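Local coordinates for succinoglycan biosynthesis protein (PDB 3B55) that is of unproven function but binds calcium and belongs to the erythromycin esterase family, its name suggesting a role in succinoglycan biosynthesis, at residues Lys99-Val102 with Ser103-Phe107. The protein carries 1 engineered substitution. Sequence-based numbering, arbitrary orientation.
Sequences KYLV and SEKGF
Glu104 lays its CB over one face of the Tyr100 ring, one turn back along helix 88-104. This is a CH-pi contact: Glu104 CB is 4.0 Å from the centroid of the Tyr100 ring and displaced toward the rim. Tyr100 CG is anti to the backbone N (chi1 178°), which carries the ring down the helix toward Glu104. Glu104 CG lies anti to its carbonyl carbon and comes 3.5 Å from Tyr100 CE1. Lys105 CG approaches the same ring obliquely near CE2. The amine of Lys105 leads away to the carbonyls of Gly73 and Lys69.

Ser103 turns back on its own helix. With chi1 at 48°, Ser103 OG sits between the backbone N and the carbonyl carbon and donates to Lys99 O at 2.7 Å. Ser103 N also bonds Lys99 O, at 3.1 Å, from the opposite face of the carbonyl plane.

Leu101 O takes two unequal bonds, from above opposite faces of its carbonyl plane. Lys105 N donates to Leu101 O at 3.1 Å in a bent bond. Phe107 N reaches Leu101 O at 3.2 Å, nearly straight at 170°. Between these donors Gly106 takes a left-handed helical conformation. Phe107 then runs alongside Leu101, its CD1 3.8 Å from Leu101 CB. A water bridges Val102 O and Phe107 O.

The paired bonds thus satisfy carbonyls at the helix end. Leu101 and Phe107, both on Val78, pack this end and the departing chain against the central sheet. The chain continues into strand 109-112, next to calcium ligand Glu113; the turn itself lies away from the metal.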
loop_
_atom_site.group_PDB
_atom_site.type_symbol
_atom_site.label_atom_id
_atom_site.label_comp_id
_atom_site.label_asym_id
_atom_site.label_seq_id
_atom_site.Cartn_x
_atom_site.Cartn_y
_atom_site.Cartn_z
ATOM N N LYS A 99 -2.868 -13.003 7.164
ATOM C CA LYS A 99 -3.518 -14.001 8.008
ATOM C C LYS A 99 -2.659 -14.322 9.223
ATOM O O LYS A 99 -3.146 -14.362 10.348
ATOM C CB LYS A 99 -3.729 -15.296 7.232
ATOM C CG LYS A 99 -5.089 -15.470 6.596
ATOM C CD LYS A 99 -5.230 -16.912 6.145
ATOM C CE LYS A 99 -6.659 -17.266 5.812
ATOM N NZ LYS A 99 -6.782 -18.713 5.500
ATOM N N TYR A 100 -1.377 -14.577 8.978
ATOM C CA TYR A 100 -0.442 -14.895 10.048
ATOM C C TYR A 100 -0.259 -13.722 11.015
ATOM O O TYR A 100 -0.334 -13.893 12.232
ATOM C CB TYR A 100 0.918 -15.267 9.467
ATOM C CG TYR A 100 1.932 -15.556 10.540
ATOM C CD1 TYR A 100 1.912 -16.770 11.226
ATOM C CD2 TYR A 100 2.855 -14.584 10.938
ATOM C CE1 TYR A 100 2.776 -17.011 12.286
ATOM C CE2 TYR A 100 3.722 -14.815 12.000
ATOM C CZ TYR A 100 3.674 -16.028 12.670
ATOM O OH TYR A 100 4.501 -16.254 13.744
ATOM N N LEU A 101 0.002 -12.537 10.466
ATOM C CA LEU A 101 0.199 -11.345 11.273
ATOM C C LEU A 101 -1.048 -10.994 12.090
ATOM O O LEU A 101 -0.941 -10.545 13.225
ATOM C CB LEU A 101 0.611 -10.165 10.376
ATOM C CG LEU A 101 2.018 -10.262 9.756
ATOM C CD1 LEU A 101 2.302 -9.050 8.885
ATOM C CD2 LEU A 101 3.060 -10.350 10.848
ATOM N N VAL A 102 -2.230 -11.205 11.521
ATOM C CA VAL A 102 -3.467 -10.904 12.243
ATOM C C VAL A 102 -3.738 -11.873 13.402
ATOM O O VAL A 102 -4.028 -11.447 14.520
ATOM C CB VAL A 102 -4.695 -10.930 11.304
ATOM C CG1 VAL A 102 -5.980 -10.942 12.126
ATOM C CG2 VAL A 102 -4.676 -9.713 10.373
ATOM N N SER A 103 -3.636 -13.175 13.145
ATOM C CA SER A 103 -3.919 -14.153 14.191
ATOM C C SER A 103 -2.762 -14.544 15.114
ATOM O O SER A 103 -2.989 -15.179 16.140
ATOM C CB SER A 103 -4.544 -15.410 13.572
ATOM O OG SER A 103 -3.821 -15.856 12.442
ATOM N N GLU A 104 -1.532 -14.169 14.771
ATOM C CA GLU A 104 -0.392 -14.508 15.617
ATOM C C GLU A 104 0.370 -13.311 16.170
ATOM O O GLU A 104 1.038 -13.421 17.199
ATOM C CB GLU A 104 0.592 -15.403 14.864
ATOM C CG GLU A 104 0.056 -16.779 14.514
ATOM C CD GLU A 104 -0.386 -17.558 15.736
ATOM O OE1 GLU A 104 0.432 -17.720 16.667
ATOM O OE2 GLU A 104 -1.549 -18.010 15.766
ATOM N N LYS A 105 0.278 -12.163 15.508
ATOM C CA LYS A 105 1.019 -11.008 15.993
ATOM C C LYS A 105 0.216 -9.766 16.348
ATOM O O LYS A 105 0.777 -8.678 16.429
ATOM C CB LYS A 105 2.123 -10.646 14.996
ATOM C CG LYS A 105 3.129 -11.778 14.759
ATOM C CD LYS A 105 4.573 -11.396 15.114
ATOM C CE LYS A 105 4.719 -10.994 16.569
ATOM N NZ LYS A 105 6.146 -10.919 17.000
ATOM N N GLY A 106 -1.088 -9.926 16.546
ATOM C CA GLY A 106 -1.938 -8.807 16.933
ATOM C C GLY A 106 -2.210 -7.656 15.971
ATOM O O GLY A 106 -2.655 -6.589 16.407
ATOM N N PHE A 107 -1.977 -7.838 14.675
ATOM C CA PHE A 107 -2.249 -6.744 13.748
ATOM C C PHE A 107 -3.746 -6.628 13.502
ATOM O O PHE A 107 -4.425 -7.615 13.215
ATOM C CB PHE A 107 -1.469 -6.930 12.441
ATOM C CG PHE A 107 -0.005 -6.630 12.584
ATOM C CD1 PHE A 107 0.858 -7.564 13.139
ATOM C CD2 PHE A 107 0.494 -5.382 12.243
ATOM C CE1 PHE A 107 2.201 -7.258 13.360
ATOM C CE2 PHE A 107 1.834 -5.063 12.460
ATOM C CZ PHE A 107 2.690 -6.008 13.021
HETATM O O HOH W 1 -4.952 -9.286 15.467
#